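ADP-ribosylation factor-binding protein GGA2 (Saccharomyces cerevisiae, PDB 3MNM) may help regulate membrane traffic through the trans-Golgi network and binds ARF1 and ARF2, represented here by its C-terminal GAE (gamma-adaptin ear) domain. Local coordinates at residues A[16-21]-A[41-46]; A[47-52]-A[104-109]. One frame throughout, in Å; residues are numbered along the deposited sequence.

Contact 1: residues A[16-21]-A[41-46]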
loop_
_atom_site.group_PDB
_atom_site.type_symbol
_atom_site.label_atom_id
_atom_site.label_comp_id
_atom_site.label_asym_id
_atom_site.label_seq_id
_atom_site.Cartn_x
_atom_site.Cartn_y
_atom_site.Cartn_z
ATOM N N SER A 16 -9.604 -7.351 2.142
ATOM C CA SER A 16 -9.895 -8.716 1.786
ATOM C C SER A 16 -10.267 -9.453 3.072
ATOM O O SER A 16 -10.364 -8.827 4.127
ATOM C CB SER A 16 -8.675 -9.358 1.120
ATOM O OG SER A 16 -7.681 -9.664 2.093
ATOM N N PRO A 17 -10.486 -10.770 2.988
ATOM C CA PRO A 17 -10.776 -11.523 4.216
ATOM C C PRO A 17 -9.615 -11.453 5.206
ATOM O O PRO A 17 -9.832 -11.576 6.411
ATOM C CB PRO A 17 -10.940 -12.960 3.717
ATOM C CG PRO A 17 -11.344 -12.815 2.259
ATOM C CD PRO A 17 -10.601 -11.603 1.778
ATOM N N ASN A 18 -8.398 -11.250 4.706
ATOM C CA ASN A 18 -7.213 -11.307 5.578
ATOM C C ASN A 18 -6.495 -9.981 5.789
ATOM O O ASN A 18 -5.758 -9.834 6.762
ATOM C CB ASN A 18 -6.178 -12.276 5.015
ATOM C CG ASN A 18 -6.743 -13.642 4.738
ATOM O OD1 ASN A 18 -7.399 -14.235 5.590
ATOM N ND2 ASN A 18 -6.468 -14.164 3.543
ATOM N N LEU A 19 -6.664 -9.031 4.868
ATOM C CA LEU A 19 -5.736 -7.911 4.786
ATOM C C LEU A 19 -6.419 -6.614 4.393
ATOM O O LEU A 19 -7.166 -6.560 3.408
ATOM C CB LEU A 19 -4.618 -8.217 3.768
ATOM C CG LEU A 19 -3.521 -7.154 3.601
ATOM C CD1 LEU A 19 -2.655 -7.058 4.871
ATOM C CD2 LEU A 19 -2.634 -7.426 2.380
ATOM N N LYS A 20 -6.138 -5.576 5.161
ATOM C CA LYS A 20 -6.617 -4.237 4.853
ATOM C C LYS A 20 -5.439 -3.365 4.421
ATOM O O LYS A 20 -4.424 -3.308 5.105
ATOM C CB LYS A 20 -7.318 -3.642 6.075
ATOM C CG LYS A 20 -7.749 -2.189 5.925
ATOM C CD LYS A 20 -8.241 -1.662 7.277
ATOM C CE LYS A 20 -9.550 -0.909 7.186
ATOM N NZ LYS A 20 -10.012 -0.493 8.558
ATOM N N ILE A 21 -5.565 -2.707 3.267
ATOM C CA ILE A 21 -4.517 -1.822 2.772
ATOM C C ILE A 21 -5.054 -0.410 2.700
ATOM O O ILE A 21 -6.115 -0.186 2.110
ATOM C CB ILE A 21 -4.018 -2.217 1.355
ATOM C CG1 ILE A 21 -3.621 -3.703 1.294
ATOM C CG2 ILE A 21 -2.880 -1.260 0.902
ATOM C CD1 ILE A 21 -3.230 -4.195 -0.118
ATOM N N ASN A 41 -3.700 -6.461 9.579
ATOM C CA ASN A 41 -4.051 -7.863 9.491
ATOM C C ASN A 41 -5.476 -8.065 9.992
ATOM O O ASN A 41 -5.790 -7.675 11.110
ATOM C CB ASN A 41 -3.055 -8.682 10.324
ATOM C CG ASN A 41 -3.189 -10.184 10.118
ATOM O OD1 ASN A 41 -4.072 -10.660 9.403
ATOM N ND2 ASN A 41 -2.287 -10.954 10.762
ATOM N N LEU A 42 -6.340 -8.640 9.154
ATOM C CA LEU A 42 -7.723 -8.914 9.563
ATOM C C LEU A 42 -7.916 -10.372 9.977
ATOM O O LEU A 42 -9.019 -10.787 10.342
ATOM C CB LEU A 42 -8.698 -8.539 8.429
ATOM C CG LEU A 42 -8.601 -7.085 7.973
ATOM C CD1 LEU A 42 -9.474 -6.839 6.738
ATOM C CD2 LEU A 42 -8.967 -6.112 9.081
ATOM N N SER A 43 -6.844 -11.157 9.895
ATOM C CA SER A 43 -6.878 -12.557 10.271
ATOM C C SER A 43 -6.460 -12.699 11.737
ATOM O O SER A 43 -5.709 -11.877 12.235
ATOM C CB SER A 43 -5.914 -13.363 9.399
ATOM O OG SER A 43 -5.912 -14.734 9.778
ATOM N N SER A 44 -6.960 -13.718 12.428
ATOM C CA SER A 44 -6.515 -13.993 13.793
ATOM C C SER A 44 -5.129 -14.625 13.772
ATOM O O SER A 44 -4.434 -14.667 14.791
ATOM C CB SER A 44 -7.500 -14.913 14.519
ATOM O OG SER A 44 -7.565 -16.187 13.900
ATOM N N SER A 45 -4.737 -15.122 12.603
ATOM C CA SER A 45 -3.446 -15.779 12.430
ATOM C C SER A 45 -2.429 -14.809 11.835
ATOM O O SER A 45 -2.796 -13.820 11.209
ATOM C CB SER A 45 -3.599 -17.015 11.539
ATOM O OG SER A 45 -4.462 -17.972 12.138
ATOM N N PRO A 46 -1.131 -15.089 12.024
ATOM C CA PRO A 46 -0.168 -14.125 11.476
ATOM C C PRO A 46 -0.068 -14.153 9.966
ATOM O O PRO A 46 -0.243 -15.191 9.341
ATOM C CB PRO A 46 1.179 -14.575 12.058
ATOM C CG PRO A 46 0.889 -15.725 12.959
ATOM C CD PRO A 46 -0.482 -16.232 12.691
#

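Contact 2: residues A[47-52]-A[104-109]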
loop_
_atom_site.group_PDB
_atom_site.type_symbol
_atom_site.label_atom_id
_atom_site.label_comp_id
_atom_site.label_asym_id
_atom_site.label_seq_id
_atom_site.Cartn_x
_atom_site.Cartn_y
_atom_site.Cartn_z
ATOM N N ILE A 47 0.234 -12.993 9.406
ATOM C CA ILE A 47 0.561 -12.876 7.989
ATOM C C ILE A 47 2.077 -12.796 7.859
ATOM O O ILE A 47 2.717 -12.045 8.578
ATOM C CB ILE A 47 -0.077 -11.626 7.374
ATOM C CG1 ILE A 47 -1.578 -11.859 7.185
ATOM C CG2 ILE A 47 0.582 -11.284 6.021
ATOM C CD1 ILE A 47 -2.328 -10.661 6.576
ATOM N N SER A 48 2.644 -13.572 6.945
ATOM C CA SER A 48 4.099 -13.554 6.764
ATOM C C SER A 48 4.453 -13.425 5.290
ATOM O O SER A 48 3.573 -13.487 4.434
ATOM C CB SER A 48 4.716 -14.832 7.342
ATOM O OG SER A 48 4.178 -15.985 6.732
ATOM N N ASN A 49 5.744 -13.256 5.014
ATOM C CA ASN A 49 6.240 -13.207 3.651
ATOM C C ASN A 49 5.519 -12.150 2.811
ATOM O O ASN A 49 5.340 -12.350 1.623
ATOM C CB ASN A 49 6.082 -14.581 2.990
ATOM C CG ASN A 49 6.813 -15.678 3.752
ATOM O OD1 ASN A 49 7.793 -15.414 4.442
ATOM N ND2 ASN A 49 6.349 -16.911 3.608
ATOM N N LEU A 50 5.137 -11.026 3.419
ATOM C CA LEU A 50 4.331 -10.037 2.680
ATOM C C LEU A 50 5.207 -9.218 1.731
ATOM O O LEU A 50 6.167 -8.556 2.145
ATOM C CB LEU A 50 3.535 -9.125 3.645
ATOM C CG LEU A 50 2.487 -8.256 2.905
ATOM C CD1 LEU A 50 1.248 -8.106 3.801
ATOM C CD2 LEU A 50 3.100 -6.910 2.551
ATOM N N VAL A 51 4.847 -9.254 0.446
ATOM C CA VAL A 51 5.590 -8.581 -0.606
ATOM C C VAL A 51 4.610 -7.670 -1.341
ATOM O O VAL A 51 3.637 -8.149 -1.909
ATOM C CB VAL A 51 6.179 -9.619 -1.583
ATOM C CG1 VAL A 51 6.876 -8.937 -2.744
ATOM C CG2 VAL A 51 7.179 -10.531 -0.840
ATOM N N PHE A 52 4.861 -6.365 -1.288
ATOM C CA PHE A 52 3.966 -5.375 -1.903
ATOM C C PHE A 52 4.649 -4.706 -3.086
ATOM O O PHE A 52 5.785 -4.213 -2.979
ATOM C CB PHE A 52 3.605 -4.311 -0.866
ATOM C CG PHE A 52 2.597 -3.298 -1.350
ATOM C CD1 PHE A 52 2.945 -1.956 -1.446
ATOM C CD2 PHE A 52 1.296 -3.688 -1.657
ATOM C CE1 PHE A 52 2.017 -1.007 -1.856
ATOM C CE2 PHE A 52 0.367 -2.748 -2.079
ATOM C CZ PHE A 52 0.725 -1.406 -2.171
ATOM N N ASN A 104 1.476 -10.162 -2.233
ATOM C CA ASN A 104 1.550 -11.609 -2.051
ATOM C C ASN A 104 1.957 -11.829 -0.611
ATOM O O ASN A 104 2.806 -11.103 -0.102
ATOM C CB ASN A 104 2.627 -12.219 -2.961
ATOM C CG ASN A 104 2.218 -12.233 -4.409
ATOM O OD1 ASN A 104 2.352 -11.227 -5.100
ATOM N ND2 ASN A 104 1.694 -13.369 -4.877
ATOM N N TYR A 105 1.338 -12.797 0.050
ATOM C CA TYR A 105 1.673 -13.074 1.440
ATOM C C TYR A 105 1.222 -14.475 1.814
ATOM O O TYR A 105 0.504 -15.138 1.056
ATOM C CB TYR A 105 1.033 -12.031 2.373
ATOM C CG TYR A 105 -0.478 -11.970 2.297
ATOM C CD1 TYR A 105 -1.109 -11.126 1.383
ATOM C CD2 TYR A 105 -1.274 -12.743 3.139
ATOM C CE1 TYR A 105 -2.491 -11.062 1.301
ATOM C CE2 TYR A 105 -2.665 -12.679 3.068
ATOM C CZ TYR A 105 -3.263 -11.836 2.148
ATOM O OH TYR A 105 -4.639 -11.779 2.063
ATOM N N SER A 106 1.650 -14.934 2.986
ATOM C CA SER A 106 1.244 -16.236 3.508
ATOM C C SER A 106 0.338 -16.052 4.723
ATOM O O SER A 106 0.598 -15.184 5.561
ATOM C CB SER A 106 2.488 -17.031 3.938
ATOM O OG SER A 106 3.513 -16.984 2.962
ATOM N N VAL A 107 -0.703 -16.873 4.834
ATOM C CA VAL A 107 -1.565 -16.872 6.018
ATOM C C VAL A 107 -2.225 -18.250 6.135
ATOM O O VAL A 107 -2.595 -18.854 5.130
ATOM C CB VAL A 107 -2.628 -15.738 5.975
ATOM C CG1 VAL A 107 -3.617 -15.962 4.833
ATOM C CG2 VAL A 107 -3.367 -15.633 7.306
ATOM N N ASN A 108 -2.334 -18.768 7.357
ATOM C CA ASN A 108 -2.892 -20.116 7.557
ATOM C C ASN A 108 -2.187 -21.220 6.746
ATOM O O ASN A 108 -2.826 -22.163 6.279
ATOM C CB ASN A 108 -4.388 -20.128 7.223
ATOM C CG ASN A 108 -5.183 -19.122 8.034
ATOM O OD1 ASN A 108 -5.101 -19.092 9.261
ATOM N ND2 ASN A 108 -5.978 -18.304 7.349
ATOM N N SER A 109 -0.875 -21.100 6.575
ATOM C CA SER A 109 -0.111 -22.016 5.723
ATOM C C SER A 109 -0.660 -22.173 4.297
ATOM O O SER A 109 -0.549 -23.242 3.691
ATOM C CB SER A 109 0.058 -23.389 6.392
ATOM O OG SER A 109 0.909 -23.300 7.524
HETATM O O HOH W 1 1.913 -16.773 8.296
HETATM O O HOH W 2 3.860 -8.911 -4.876
#

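Contact 1: residues A[16-21]-A[41-46]
Leu42 meets the 16-21 segment with both its backbone and its side chain. Its N donates to Asn18 O at 2.7 Å, a nearly straight bond (161° at the hydrogen) that reaches the oxygen from above the carbonyl plane. CG lies anti to the carbonyl carbon (chi1 -57°), which carries the isopropyl end back over the 16-21 backbone: Leu42 CD1 comes to 3.4 Å from Ser16 O and packs alongside Lys20 CB at 3.9 Å. Leu19 and Asn41 form an antiparallel non-hydrogen-bonded pair, where strand 38-41 ends and strand 19-27 begins.

Each partner is shaped by its own turn. Asn41 OD1 accepts from Ser43 N at 2.9 Å, an Asx turn, while its ND2 donates to Ser45 O; with a further bond from ND2 to Ile73 O, the amide has little freedom to rotate. On the other segment Ser16 OG takes the N-H groups of both Asn18 and Leu19, an ST turn and ST motif, and also bonds to Glu114.

The contact thus joins the start of strand 19-27 to the loop leaving strand 38-41. Strand 10-15 borders it through Gln15, which Leu42 touches, and Val107 of strand 100-107 lies against Asn18 and Ser43.

Contact 2: residues A[47-52]-A[104-109]
The Tyr105 ring meets Ile47 and Leu50 obliquely. Ile47 CG2 is nearest, 3.7 Å from Tyr105 CD2, and Ile47 CD1 reaches along the same border to CE2; Leu50 adds CD1 beside the ring and packs its CB against Tyr105 CB. With chi1 at 60°, Tyr105 CG sits between its own backbone N and carbonyl carbon, which sets the CD2-CE2 side of the ring beside Ile47. Replacing Ile47 by alanine is likely to take away the CG2 and CD1 contacts with that side of Tyr105 and to open a gap beside Val107 CG2. The flat amide of Asn49 points ND2 at Ser106 OG, a doubtful bond since it belongs to one of two modelled serine conformers.

Ser48 and Ser106 form a hydrogen-bonded antiparallel pair, as do Val51 and Asn104, but the register slips by one residue between them: a beta bulge. Here Leu50 CA makes a CH···O contact of 3.3 Å with Asn104 O, which also accepts from Val51 N. A water bridges Val51 O and Asn104 OD1, while Asn104 ND2 bonds to Glu113.

Strands 47-48 and 50-55 thus both line strand 100-107, whose other neighbour is 110-117. Leu19 of strand 19-27 touches Ile47 and Tyr105 from the facing sheet.

Contact 1 closes before contact 2 opens, with their centres 10 Å apart on the same side of the domain's centre. Contact 1 belongs to the sheet holding strands 10-15, 19-27 and 38-41; contact 2 belongs to the sheet of strands 47-48, 50-55, 100-107 and 110-117. The 41-46 loop therefore carries the chain from one layer of the Ig-like beta sandwich to the other. The layers meet directly where Ile47 CD1 lies 3.3 Å from Asn41 OD1 and 3.5 Å from Asn18 O. A polar link joins them too: Asn18 ND2 bonds weakly to Tyr105 OH, whose firmer partner is Glu114. Together the contacts tie the two sheets at one end of the GAE domain.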